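Local coordinates for protein probable aminotransferase (Pseudomonas aeruginosa, PDB 5YKR) that is a probable class-III aminotransferase, a dimeric enzyme of the pyridoxal-phosphate-dependent transferase fold with a covalently bound pyridoxal-phosphate cofactor, at residues 154-159 / 252-257; 148-153 / 220-225; 31-36 / 58-63; 16-21 / 418-423. All coordinates share one frame; numbering follows the deposited sequence.

Interaction 1: 154-159 / 252-257; sequences SGRDKV and HDVALI
Arg156 reaches across to Asp253 at one end of the large mixed sheet of this PLP-dependent aminotransferase fold, just before strands 158-162 and 255-259 begin. Strand 220-225 runs between those two, so the contact spans the strand that separates them. The shortest bond goes from Arg156 NH1 to the backbone carbonyl Asp253 O, 2.7 Å, with an N-H...O angle of 147°; the nitrogen sits well above the carbonyl plane, and the oxygen is tilted a little from the guanidinium plane. Arg156 NH2 adds two weak bonds, one to the same Asp253 O at 3.1 Å and one to Asp253 OD2 at 3.3 Å. The latter is also a salt bridge, with guanidinium and carboxylate turned 69° apart, so the pairing is far from a flat, two-pronged one. Beside these polar atoms, Val254 CG2 packs against the guanidinium edge, 3.6 Å from Arg156 NH1.

In the second shell, Arg156 NH1 also donates to Val220 O on the middle strand, while Asp253 OD1 forms a salt bridge with Arg306. The Asp253 carbonyl is presented by a Schellman motif: Asp253, with positive phi, is the C-prime residue ending helix 241-251. On the arginine side, the chain bends at chi3 (-138°) and ends with its guanidinium beside Asp253. Ser154 CB lies over one guanidinium face, toward its rim, and its hydroxyl fixes the start of the arginine through an ST turn, Ser154 OG accepting from Arg156 N at 3.0 Å.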
loop_
_atom_site.group_PDB
_atom_site.type_symbol
_atom_site.label_atom_id
_atom_site.label_comp_id
_atom_site.label_asym_id
_atom_site.label_seq_id
_atom_site.Cartn_x
_atom_site.Cartn_y
_atom_site.Cartn_z
ATOM N N SER A 154 17.593 -9.952 -14.036
ATOM C CA SER A 154 18.113 -11.307 -14.262
ATOM C C SER A 154 17.645 -11.888 -15.584
ATOM O O SER A 154 18.277 -12.787 -16.118
ATOM C CB SER A 154 17.657 -12.227 -13.139
ATOM O OG SER A 154 16.247 -12.503 -13.194
ATOM N N GLY A 155 16.513 -11.415 -16.097
ATOM C CA GLY A 155 15.892 -12.068 -17.250
ATOM C C GLY A 155 15.270 -13.400 -16.963
ATOM O O GLY A 155 14.886 -14.107 -17.928
ATOM N N ARG A 156 15.129 -13.742 -15.668
ATOM C CA ARG A 156 14.536 -14.996 -15.233
ATOM C C ARG A 156 13.166 -14.701 -14.590
ATOM O O ARG A 156 12.971 -13.635 -14.007
ATOM C CB ARG A 156 15.436 -15.630 -14.205
ATOM C CG ARG A 156 16.793 -16.039 -14.792
ATOM C CD ARG A 156 17.670 -16.478 -13.629
ATOM N NE ARG A 156 18.992 -15.993 -13.753
ATOM C CZ ARG A 156 19.852 -15.844 -12.745
ATOM N NH1 ARG A 156 19.533 -16.121 -11.483
ATOM N NH2 ARG A 156 21.058 -15.364 -13.008
ATOM N N ASP A 157 12.231 -15.665 -14.687
ATOM C CA ASP A 157 10.852 -15.424 -14.255
ATOM C C ASP A 157 10.398 -16.031 -12.939
ATOM O O ASP A 157 9.386 -15.628 -12.438
ATOM C CB ASP A 157 9.862 -15.929 -15.329
ATOM C CG ASP A 157 9.771 -15.006 -16.539
ATOM O OD1 ASP A 157 10.069 -13.790 -16.452
ATOM O OD2 ASP A 157 9.420 -15.549 -17.599
ATOM N N LYS A 158 11.129 -16.977 -12.382
ATOM C CA LYS A 158 10.652 -17.675 -11.193
ATOM C C LYS A 158 11.197 -17.094 -9.900
ATOM O O LYS A 158 12.305 -16.602 -9.866
ATOM C CB LYS A 158 10.881 -19.194 -11.262
ATOM C CG LYS A 158 10.241 -19.671 -12.544
ATOM C CD LYS A 158 9.823 -21.055 -12.555
ATOM C CE LYS A 158 9.195 -21.313 -13.903
ATOM N NZ LYS A 158 9.574 -22.624 -14.098
ATOM N N VAL A 159 10.381 -17.151 -8.864
ATOM C CA VAL A 159 10.800 -16.807 -7.512
ATOM C C VAL A 159 10.709 -18.095 -6.697
ATOM O O VAL A 159 9.720 -18.833 -6.814
ATOM C CB VAL A 159 9.919 -15.695 -6.873
ATOM C CG1 VAL A 159 8.451 -16.065 -6.714
ATOM C CG2 VAL A 159 10.366 -15.350 -5.488
ATOM N N HIS A 252 24.582 -19.624 -7.927
ATOM C CA HIS A 252 23.614 -19.593 -9.027
ATOM C C HIS A 252 23.225 -18.165 -9.475
ATOM O O HIS A 252 22.348 -18.003 -10.351
ATOM C CB HIS A 252 22.358 -20.394 -8.636
ATOM C CG HIS A 252 22.575 -21.853 -8.535
ATOM N ND1 HIS A 252 22.869 -22.492 -7.357
ATOM C CD2 HIS A 252 22.559 -22.795 -9.489
ATOM C CE1 HIS A 252 23.027 -23.783 -7.601
ATOM N NE2 HIS A 252 22.832 -23.986 -8.879
ATOM N N ASP A 253 23.885 -17.139 -8.913
ATOM C CA ASP A 253 23.610 -15.722 -9.216
ATOM C C ASP A 253 22.104 -15.443 -9.093
ATOM O O ASP A 253 21.450 -14.889 -9.993
ATOM C CB ASP A 253 24.091 -15.362 -10.605
ATOM C CG ASP A 253 23.992 -13.893 -10.925
ATOM O OD1 ASP A 253 24.295 -13.100 -10.045
ATOM O OD2 ASP A 253 23.583 -13.546 -12.042
ATOM N N VAL A 254 21.595 -15.856 -7.933
ATOM C CA VAL A 254 20.204 -15.675 -7.561
ATOM C C VAL A 254 20.133 -14.651 -6.403
ATOM O O VAL A 254 20.853 -14.787 -5.438
ATOM C CB VAL A 254 19.553 -16.997 -7.134
ATOM C CG1 VAL A 254 18.187 -16.762 -6.514
ATOM C CG2 VAL A 254 19.458 -17.951 -8.345
ATOM N N ALA A 255 19.266 -13.637 -6.524
ATOM C CA ALA A 255 19.104 -12.651 -5.451
ATOM C C ALA A 255 18.549 -13.277 -4.196
ATOM O O ALA A 255 17.570 -14.022 -4.271
ATOM C CB ALA A 255 18.222 -11.506 -5.916
ATOM N N LEU A 256 19.099 -12.896 -3.045
ATOM C CA LEU A 256 18.613 -13.346 -1.752
ATOM C C LEU A 256 17.901 -12.151 -1.089
ATOM O O LEU A 256 18.558 -11.140 -0.736
ATOM C CB LEU A 256 19.774 -13.817 -0.861
ATOM C CG LEU A 256 19.404 -14.257 0.542
ATOM C CD1 LEU A 256 18.377 -15.353 0.525
ATOM C CD2 LEU A 256 20.683 -14.642 1.308
ATOM N N ILE A 257 16.581 -12.277 -0.947
ATOM C CA ILE A 257 15.756 -11.225 -0.352
ATOM C C ILE A 257 15.349 -11.679 1.041
ATOM O O ILE A 257 14.657 -12.705 1.196
ATOM C CB ILE A 257 14.469 -10.966 -1.166
ATOM C CG1 ILE A 257 14.763 -10.758 -2.657
ATOM C CG2 ILE A 257 13.695 -9.791 -0.538
ATOM C CD1 ILE A 257 13.524 -10.905 -3.500
#

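Interaction 2: 148-153 / 220-225; sequences RLCRML and VAAVLT
Cys150 and Ala222 meet through their small side chains, the sulfur of the helix residue lying 4.0 Å from the methyl: Cys150 SG to Ala222 CB. The beta carbon of the cysteine comes almost as close to that methyl, so Ala222 CB sits against the whole short side chain. SG stands anti to the carbonyl carbon of its own residue, beside the backbone N (chi1 -70°), and in that setting meets the Ala222 methyl.

Ala221 approaches differently. Its CB points at the helix backbone, 3.8 Å from Cys150 O and 4.0 Å from Arg151 N, and makes a looser side-chain contact with Cys150 CB. Both alanines direct their CB toward the helix, which is unusual for consecutive strand residues; Ala221 has helix-like backbone angles, consistent with this break in the usual alternation of sides. The strand meets the helix mainly through these two methyls, with Ala221 O also 4.0 Å from Cys150 CB, consistent with a close axis approach of 7.3 Å; the two run roughly antiparallel, 150° apart.

Arg151 adds its CG at the margin of Ala221 CB, 4.3 Å away. Its polar end turns to other partners: NE donates to Asp157 O, and NH1 pairs with Glu172 and with Asn192 of the second subunit.

Helix 139-154 thus packs on one side of the large sheet, a layered alpha/beta packing belonging to the PLP-transferase fold. Strand 220-225 is flanked there by strands 158-162 and 255-259, with Cys150 also touching Ala255, while helix 301-310 meets Leu153 and Met152 on the same helix.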
loop_
_atom_site.group_PDB
_atom_site.type_symbol
_atom_site.label_atom_id
_atom_site.label_comp_id
_atom_site.label_asym_id
_atom_site.label_seq_id
_atom_site.Cartn_x
_atom_site.Cartn_y
_atom_site.Cartn_z
ATOM N N ARG A 148 9.839 -7.733 -9.062
ATOM C CA ARG A 148 9.827 -7.179 -10.415
ATOM C C ARG A 148 11.228 -6.772 -10.862
ATOM O O ARG A 148 11.647 -7.107 -11.972
ATOM C CB ARG A 148 8.869 -5.967 -10.460
ATOM C CG ARG A 148 8.974 -5.139 -11.734
ATOM C CD ARG A 148 8.005 -3.965 -11.763
ATOM N NE ARG A 148 6.637 -4.409 -11.977
ATOM C CZ ARG A 148 6.113 -4.792 -13.134
ATOM N NH1 ARG A 148 6.776 -4.648 -14.224
ATOM N NH2 ARG A 148 4.870 -5.327 -13.175
ATOM N N LEU A 149 11.954 -6.040 -9.999
ATOM C CA LEU A 149 13.259 -5.598 -10.366
ATOM C C LEU A 149 14.216 -6.794 -10.545
ATOM O O LEU A 149 15.099 -6.757 -11.403
ATOM C CB LEU A 149 13.794 -4.623 -9.296
ATOM C CG LEU A 149 13.092 -3.264 -9.288
ATOM C CD1 LEU A 149 13.463 -2.448 -8.074
ATOM C CD2 LEU A 149 13.371 -2.445 -10.555
ATOM N N CYS A 150 14.065 -7.842 -9.722
ATOM C CA CYS A 150 14.887 -9.053 -9.890
ATOM C C CYS A 150 14.608 -9.745 -11.213
ATOM O O CYS A 150 15.526 -10.242 -11.857
ATOM C CB CYS A 150 14.723 -10.007 -8.713
ATOM S SG CYS A 150 15.443 -9.437 -7.173
ATOM N N ARG A 151 13.332 -9.811 -11.603
ATOM C CA ARG A 151 12.998 -10.346 -12.939
ATOM C C ARG A 151 13.630 -9.493 -14.058
ATOM O O ARG A 151 14.173 -10.033 -15.044
ATOM C CB ARG A 151 11.492 -10.480 -13.130
ATOM C CG ARG A 151 10.864 -11.552 -12.277
ATOM C CD ARG A 151 9.416 -11.815 -12.722
ATOM N NE ARG A 151 8.837 -12.936 -12.013
ATOM C CZ ARG A 151 8.111 -12.901 -10.926
ATOM N NH1 ARG A 151 7.767 -11.776 -10.382
ATOM N NH2 ARG A 151 7.714 -14.084 -10.376
ATOM N N MET A 152 13.578 -8.167 -13.893
ATOM C CA MET A 152 14.160 -7.263 -14.884
ATOM C C MET A 152 15.669 -7.432 -15.000
ATOM O O MET A 152 16.171 -7.563 -16.134
ATOM C CB MET A 152 13.858 -5.802 -14.560
ATOM C CG MET A 152 12.389 -5.415 -14.758
ATOM S SD MET A 152 11.985 -3.837 -13.997
ATOM C CE MET A 152 13.125 -2.732 -14.789
ATOM N N LEU A 153 16.369 -7.492 -13.860
ATOM C CA LEU A 153 17.834 -7.536 -13.904
ATOM C C LEU A 153 18.354 -8.880 -14.322
ATOM O O LEU A 153 19.432 -8.972 -14.939
ATOM C CB LEU A 153 18.413 -7.050 -12.601
ATOM C CG LEU A 153 18.377 -7.979 -11.385
ATOM C CD1 LEU A 153 19.599 -8.900 -11.372
ATOM C CD2 LEU A 153 18.340 -7.204 -10.090
ATOM N N VAL A 220 15.526 -18.992 -11.858
ATOM C CA VAL A 220 15.108 -18.363 -10.595
ATOM C C VAL A 220 15.759 -16.962 -10.496
ATOM O O VAL A 220 16.973 -16.825 -10.456
ATOM C CB VAL A 220 15.480 -19.213 -9.395
ATOM C CG1 VAL A 220 15.105 -18.480 -8.112
ATOM C CG2 VAL A 220 14.740 -20.569 -9.476
ATOM N N ALA A 221 14.919 -15.942 -10.441
ATOM C CA ALA A 221 15.360 -14.570 -10.276
ATOM C C ALA A 221 15.761 -14.278 -8.820
ATOM O O ALA A 221 16.705 -13.486 -8.570
ATOM C CB ALA A 221 14.273 -13.623 -10.702
ATOM N N ALA A 222 15.044 -14.840 -7.871
ATOM C CA ALA A 222 15.246 -14.518 -6.454
ATOM C C ALA A 222 14.735 -15.642 -5.549
ATOM O O ALA A 222 13.786 -16.347 -5.924
ATOM C CB ALA A 222 14.550 -13.224 -6.102
ATOM N N VAL A 223 15.317 -15.674 -4.343
ATOM C CA VAL A 223 14.769 -16.388 -3.212
ATOM C C VAL A 223 14.225 -15.322 -2.266
ATOM O O VAL A 223 14.975 -14.420 -1.865
ATOM C CB VAL A 223 15.820 -17.250 -2.469
ATOM C CG1 VAL A 223 15.238 -17.839 -1.206
ATOM C CG2 VAL A 223 16.363 -18.345 -3.375
ATOM N N LEU A 224 12.970 -15.439 -1.882
ATOM C CA LEU A 224 12.311 -14.525 -0.937
ATOM C C LEU A 224 12.041 -15.310 0.348
ATOM O O LEU A 224 11.370 -16.385 0.295
ATOM C CB LEU A 224 10.976 -13.991 -1.488
ATOM C CG LEU A 224 10.083 -13.160 -0.569
ATOM C CD1 LEU A 224 10.814 -11.923 -0.027
ATOM C CD2 LEU A 224 8.852 -12.740 -1.287
ATOM N N THR A 225 12.523 -14.817 1.490
ATOM C CA THR A 225 12.333 -15.548 2.749
ATOM C C THR A 225 12.450 -14.637 3.966
ATOM O O THR A 225 13.248 -13.687 3.963
ATOM C CB THR A 225 13.331 -16.705 2.887
ATOM O OG1 THR A 225 12.991 -17.544 4.017
ATOM C CG2 THR A 225 14.785 -16.233 2.983
#

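Interaction 3: 31-36 / 58-63; sequences AQAYRE and PLLVKE
Ala33 and Leu60 form the tighter of two apolar contacts joining helix 28-37 to the chain that leads into strand 61-65, an edge strand, within this chain, of the small mixed sheet of this PLP-dependent aminotransferase fold. The methyl of Ala33 faces the fork of the leucine: Ala33 CB lies 3.6 Å from Leu60 CD2 and 3.7 Å from Leu60 CD1, so both branches straddle it. The leucine reaches this position with chi1 at -92°, away from the usual staggered values.

The second apolar contact pairs a ring with a ring. Tyr34 and Pro58 cross at about a right angle, and the proline offers its delta carbon obliquely to one side of the phenol, between CD1 and CE1.

Polar interactions lie around this apolar seam. Tyr34 OH is hydrogen-bonded to Gln51 and Arg38, and Ser30 OG bonds Leu60 N from the start of the same helix. Pro113 of the second subunit packs on both Pro58 and Leu60, placing the seam at the dimer interface. Tyr34 CG stands anti to the backbone N (chi1 -170°), which sets the CD1/CE1 side of the ring by the proline, with Tyr34 CD1 3.8 Å from Pro58 CD.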
loop_
_atom_site.group_PDB
_atom_site.type_symbol
_atom_site.label_atom_id
_atom_site.label_comp_id
_atom_site.label_asym_id
_atom_site.label_seq_id
_atom_site.Cartn_x
_atom_site.Cartn_y
_atom_site.Cartn_z
ATOM N N ALA A 31 -20.595 -4.751 20.574
ATOM C CA ALA A 31 -21.568 -5.588 19.845
ATOM C C ALA A 31 -22.611 -4.750 19.116
ATOM O O ALA A 31 -22.973 -5.039 17.989
ATOM C CB ALA A 31 -22.218 -6.599 20.776
ATOM N N GLN A 32 -23.081 -3.699 19.759
ATOM C CA GLN A 32 -24.008 -2.767 19.129
ATOM C C GLN A 32 -23.350 -2.091 17.936
ATOM O O GLN A 32 -23.954 -1.944 16.851
ATOM C CB GLN A 32 -24.488 -1.751 20.175
ATOM C CG GLN A 32 -25.345 -0.578 19.719
ATOM C CD GLN A 32 -25.712 0.348 20.913
ATOM O OE1 GLN A 32 -24.933 0.517 21.897
ATOM N NE2 GLN A 32 -26.908 0.942 20.848
ATOM N N ALA A 33 -22.104 -1.673 18.128
ATOM C CA ALA A 33 -21.350 -1.072 17.029
ATOM C C ALA A 33 -21.210 -2.037 15.853
ATOM O O ALA A 33 -21.271 -1.631 14.708
ATOM C CB ALA A 33 -19.989 -0.596 17.502
ATOM N N TYR A 34 -20.984 -3.319 16.126
ATOM C CA TYR A 34 -20.860 -4.320 15.061
ATOM C C TYR A 34 -22.136 -4.420 14.238
ATOM O O TYR A 34 -22.070 -4.484 13.017
ATOM C CB TYR A 34 -20.494 -5.685 15.640
ATOM C CG TYR A 34 -20.122 -6.715 14.626
ATOM C CD1 TYR A 34 -19.066 -6.523 13.761
ATOM C CD2 TYR A 34 -20.844 -7.911 14.523
ATOM C CE1 TYR A 34 -18.724 -7.497 12.825
ATOM C CE2 TYR A 34 -20.496 -8.889 13.610
ATOM C CZ TYR A 34 -19.442 -8.674 12.750
ATOM O OH TYR A 34 -19.140 -9.657 11.833
ATOM N N ARG A 35 -23.288 -4.403 14.895
ATOM C CA ARG A 35 -24.558 -4.450 14.162
ATOM C C ARG A 35 -24.661 -3.282 13.187
ATOM O O ARG A 35 -25.100 -3.425 12.036
ATOM C CB ARG A 35 -25.750 -4.452 15.127
ATOM C CG ARG A 35 -25.913 -5.753 15.902
ATOM C CD ARG A 35 -27.275 -5.831 16.647
ATOM N NE ARG A 35 -27.167 -5.029 17.872
ATOM C CZ ARG A 35 -27.677 -3.800 18.099
ATOM N NH1 ARG A 35 -28.410 -3.160 17.179
ATOM N NH2 ARG A 35 -27.436 -3.203 19.279
ATOM N N GLU A 36 -24.261 -2.111 13.653
ATOM C CA GLU A 36 -24.254 -0.932 12.794
ATOM C C GLU A 36 -23.182 -1.022 11.678
ATOM O O GLU A 36 -23.475 -0.753 10.518
ATOM C CB GLU A 36 -24.050 0.318 13.624
ATOM C CG GLU A 36 -24.012 1.646 12.903
ATOM C CD GLU A 36 -24.069 2.861 13.874
ATOM O OE1 GLU A 36 -24.257 2.668 15.116
ATOM O OE2 GLU A 36 -23.952 4.035 13.385
ATOM N N PRO A 58 -15.302 -7.664 16.604
ATOM C CA PRO A 58 -14.107 -6.969 17.033
ATOM C C PRO A 58 -14.437 -5.895 18.076
ATOM O O PRO A 58 -15.494 -5.241 18.023
ATOM C CB PRO A 58 -13.585 -6.295 15.760
ATOM C CG PRO A 58 -14.735 -6.229 14.871
ATOM C CD PRO A 58 -15.600 -7.402 15.178
ATOM N N LEU A 59 -13.522 -5.725 19.027
ATOM C CA LEU A 59 -13.640 -4.585 19.956
ATOM C C LEU A 59 -13.481 -3.255 19.204
ATOM O O LEU A 59 -12.620 -3.146 18.352
ATOM C CB LEU A 59 -12.567 -4.688 21.017
ATOM C CG LEU A 59 -12.497 -5.928 21.907
ATOM C CD1 LEU A 59 -11.218 -5.866 22.721
ATOM C CD2 LEU A 59 -13.743 -6.012 22.763
ATOM N N LEU A 60 -14.275 -2.252 19.607
ATOM C CA LEU A 60 -14.001 -0.865 19.200
ATOM C C LEU A 60 -13.127 -0.213 20.279
ATOM O O LEU A 60 -13.430 -0.251 21.475
ATOM C CB LEU A 60 -15.235 -0.010 18.943
ATOM C CG LEU A 60 -15.745 0.000 17.492
ATOM C CD1 LEU A 60 -16.340 -1.387 17.224
ATOM C CD2 LEU A 60 -16.761 1.083 17.248
ATOM N N VAL A 61 -12.017 0.332 19.828
ATOM C CA VAL A 61 -11.075 1.016 20.700
ATOM C C VAL A 61 -11.453 2.440 20.931
ATOM O O VAL A 61 -11.715 3.165 19.958
ATOM C CB VAL A 61 -9.637 0.897 20.153
ATOM C CG1 VAL A 61 -8.631 1.722 20.975
ATOM C CG2 VAL A 61 -9.234 -0.567 20.056
ATOM N N LYS A 62 -11.407 2.863 22.192
ATOM C CA LYS A 62 -11.543 4.296 22.560
ATOM C C LYS A 62 -10.218 5.009 22.523
ATOM O O LYS A 62 -10.078 6.056 21.871
ATOM C CB LYS A 62 -12.140 4.408 23.966
ATOM C CG LYS A 62 -12.396 5.833 24.453
ATOM C CD LYS A 62 -13.108 5.823 25.796
ATOM C CE LYS A 62 -12.164 5.547 26.961
ATOM N NZ LYS A 62 -12.917 5.433 28.272
ATOM N N GLU A 63 -9.236 4.479 23.244
ATOM C CA GLU A 63 -7.896 5.053 23.231
ATOM C C GLU A 63 -6.863 4.039 23.633
ATOM O O GLU A 63 -7.162 3.008 24.271
ATOM C CB GLU A 63 -7.810 6.284 24.119
ATOM C CG GLU A 63 -8.101 5.986 25.550
ATOM C CD GLU A 63 -8.139 7.230 26.379
ATOM O OE1 GLU A 63 -8.083 8.355 25.812
ATOM O OE2 GLU A 63 -8.210 7.081 27.608
#

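Interaction 4: 16-21 / 418-423; sequences FKRELR and LNRGVL
Glu19 has the most surface buried here, and its carboxylate is gripped by both Asn419 and Arg420. Arg420 comes end-on with two nitrogens, one to each oxygen: Arg420 NH1 to Glu19 OE1 and Arg420 NH2 to Glu19 OE2, both 2.9 Å and nearly straight. The oxygens lie close to the guanidinium plane, yet the two groups are turned 47° apart, so NH1 meets OE1 from above the carboxylate plane while NH2 meets OE2 on the syn side, tilted out of that plane. A bend at chi2 (-61°) folds the glutamate chain over to meet them.

Asn419 uses its amide nitrogen twice. Asn419 ND2 donates to Glu19 OE1 at 2.9 Å, almost linearly (174°) and on the anti side, again tilted from the carboxylate plane, and to the backbone Glu19 O at 3.0 Å. OE1 therefore takes two donors, which arrive from opposite faces of its plane.

These partners stand at the C-terminal end of helix 407-418, where Gly421, with positive phi, is the C-prime residue of a Schellman motif and a type I turn leads into the short strand 422-423. The contact joins helix 9-26, near the N-terminus, to this turn.

Arg18 completes a salt-bridge network, its NH1 lying 2.6 Å from Glu19 OE2, and Arg22 also pairs with that oxygen. Arg18 and Arg420 converge on the same carboxylate, with Arg18 NH2 3.8 Å from Arg420 NH2; Glu455 also pairs with Arg18.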
loop_
_atom_site.group_PDB
_atom_site.type_symbol
_atom_site.label_atom_id
_atom_site.label_comp_id
_atom_site.label_asym_id
_atom_site.label_seq_id
_atom_site.Cartn_x
_atom_site.Cartn_y
_atom_site.Cartn_z
ATOM N N PHE A 16 -15.051 -22.504 25.454
ATOM C CA PHE A 16 -15.154 -21.496 24.404
ATOM C C PHE A 16 -16.555 -20.926 24.357
ATOM O O PHE A 16 -16.731 -19.733 24.291
ATOM C CB PHE A 16 -14.734 -22.073 23.058
ATOM C CG PHE A 16 -14.652 -21.059 21.927
ATOM C CD1 PHE A 16 -14.016 -19.848 22.091
ATOM C CD2 PHE A 16 -15.151 -21.372 20.649
ATOM C CE1 PHE A 16 -13.935 -18.942 21.032
ATOM C CE2 PHE A 16 -15.064 -20.462 19.611
ATOM C CZ PHE A 16 -14.452 -19.258 19.802
ATOM N N LYS A 17 -17.569 -21.790 24.367
ATOM C CA LYS A 17 -18.957 -21.289 24.394
ATOM C C LYS A 17 -19.259 -20.394 25.599
ATOM O O LYS A 17 -19.933 -19.389 25.463
ATOM C CB LYS A 17 -19.939 -22.451 24.397
ATOM C CG LYS A 17 -20.486 -22.823 23.050
ATOM C CD LYS A 17 -21.502 -23.970 23.202
ATOM C CE LYS A 17 -22.734 -23.590 24.040
ATOM N NZ LYS A 17 -24.033 -23.649 23.314
ATOM N N ARG A 18 -18.794 -20.787 26.775
ATOM C CA ARG A 18 -18.962 -19.961 27.976
ATOM C C ARG A 18 -18.271 -18.607 27.799
ATOM O O ARG A 18 -18.827 -17.578 28.154
ATOM C CB ARG A 18 -18.389 -20.683 29.211
ATOM C CG ARG A 18 -18.714 -19.984 30.516
ATOM C CD ARG A 18 -18.161 -20.768 31.717
ATOM N NE ARG A 18 -16.692 -20.865 31.894
ATOM C CZ ARG A 18 -15.827 -19.843 31.996
ATOM N NH1 ARG A 18 -16.205 -18.602 31.838
ATOM N NH2 ARG A 18 -14.540 -20.076 32.204
ATOM N N GLU A 19 -17.079 -18.609 27.213
ATOM C CA GLU A 19 -16.314 -17.365 27.039
ATOM C C GLU A 19 -16.953 -16.476 25.951
ATOM O O GLU A 19 -16.899 -15.249 26.024
ATOM C CB GLU A 19 -14.844 -17.685 26.746
ATOM C CG GLU A 19 -14.113 -18.274 27.954
ATOM C CD GLU A 19 -14.086 -17.345 29.141
ATOM O OE1 GLU A 19 -13.813 -16.159 28.957
ATOM O OE2 GLU A 19 -14.339 -17.801 30.281
ATOM N N LEU A 20 -17.593 -17.085 24.959
ATOM C CA LEU A 20 -18.341 -16.299 23.963
ATOM C C LEU A 20 -19.527 -15.582 24.620
ATOM O O LEU A 20 -19.774 -14.407 24.326
ATOM C CB LEU A 20 -18.794 -17.169 22.784
ATOM C CG LEU A 20 -17.714 -17.581 21.794
ATOM C CD1 LEU A 20 -18.234 -18.714 20.906
ATOM C CD2 LEU A 20 -17.215 -16.387 20.968
ATOM N N ARG A 21 -20.222 -16.272 25.532
ATOM C CA ARG A 21 -21.293 -15.610 26.282
ATOM C C ARG A 21 -20.754 -14.491 27.172
ATOM O O ARG A 21 -21.305 -13.379 27.164
ATOM C CB ARG A 21 -22.094 -16.628 27.099
ATOM C CG ARG A 21 -23.280 -16.048 27.804
ATOM C CD ARG A 21 -24.233 -17.172 28.256
ATOM N NE ARG A 21 -23.592 -18.240 29.036
ATOM C CZ ARG A 21 -23.190 -18.132 30.310
ATOM N NH1 ARG A 21 -23.350 -16.990 31.001
ATOM N NH2 ARG A 21 -22.601 -19.178 30.897
ATOM N N LEU A 418 -8.534 -12.365 26.459
ATOM C CA LEU A 418 -9.204 -11.082 26.116
ATOM C C LEU A 418 -10.229 -10.680 27.175
ATOM O O LEU A 418 -10.250 -9.547 27.676
ATOM C CB LEU A 418 -9.844 -11.197 24.720
ATOM C CG LEU A 418 -10.540 -9.953 24.170
ATOM C CD1 LEU A 418 -10.533 -9.986 22.628
ATOM C CD2 LEU A 418 -11.944 -9.709 24.725
ATOM N N ASN A 419 -11.077 -11.644 27.546
ATOM C CA ASN A 419 -12.118 -11.370 28.556
ATOM C C ASN A 419 -11.574 -11.045 29.947
ATOM O O ASN A 419 -12.334 -10.581 30.799
ATOM C CB ASN A 419 -13.073 -12.576 28.668
ATOM C CG ASN A 419 -14.085 -12.679 27.520
ATOM O OD1 ASN A 419 -14.446 -11.700 26.868
ATOM N ND2 ASN A 419 -14.557 -13.929 27.291
ATOM N N ARG A 420 -10.286 -11.273 30.165
ATOM C CA ARG A 420 -9.627 -10.972 31.437
ATOM C C ARG A 420 -8.508 -9.941 31.269
ATOM O O ARG A 420 -7.636 -9.802 32.111
ATOM C CB ARG A 420 -9.143 -12.286 32.084
ATOM C CG ARG A 420 -10.307 -13.170 32.526
ATOM C CD ARG A 420 -9.860 -14.607 32.769
ATOM N NE ARG A 420 -11.007 -15.462 33.049
ATOM C CZ ARG A 420 -11.878 -15.906 32.161
ATOM N NH1 ARG A 420 -11.779 -15.553 30.872
ATOM N NH2 ARG A 420 -12.917 -16.651 32.540
ATOM N N GLY A 421 -8.588 -9.156 30.171
ATOM C CA GLY A 421 -7.771 -7.951 30.039
ATOM C C GLY A 421 -6.395 -8.091 29.379
ATOM O O GLY A 421 -5.514 -7.232 29.600
ATOM N N VAL A 422 -6.198 -9.115 28.546
ATOM C CA VAL A 422 -4.943 -9.278 27.811
ATOM C C VAL A 422 -5.283 -9.513 26.322
ATOM O O VAL A 422 -6.013 -10.468 25.982
ATOM C CB VAL A 422 -4.102 -10.424 28.336
ATOM C CG1 VAL A 422 -2.924 -10.681 27.415
ATOM C CG2 VAL A 422 -3.643 -10.149 29.775
ATOM N N LEU A 423 -4.766 -8.662 25.447
ATOM C CA LEU A 423 -4.918 -8.859 24.013
ATOM C C LEU A 423 -3.703 -9.546 23.387
ATOM O O LEU A 423 -2.574 -9.108 23.541
ATOM C CB LEU A 423 -5.090 -7.484 23.310
ATOM C CG LEU A 423 -6.309 -6.686 23.717
ATOM C CD1 LEU A 423 -6.312 -5.295 23.107
ATOM C CD2 LEU A 423 -7.568 -7.429 23.355
#

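Overall arrangement
The four contacts form two clusters on opposite sides of the chain's centre, their centres 42 to 47 Å apart. Interactions 1 and 2, centres about 4 Å apart, share the large sheet; Lys158 O and Ala221 N join them in a probable backbone hydrogen bond, and their segments alternate along the chain. Interactions 3 and 4, centres about 16 Å apart, tie the N-terminal helices to the small sheet and touch where Leu59 packs on Leu418 and Leu423. Interaction 4 joins a segment near the N-terminus to one late in the chain and encloses the others in sequence, interaction 3 closing before 1 and 2 open. Both clusters reach the second subunit, interaction 1 through Asp157, so dimer contacts occur at both ends.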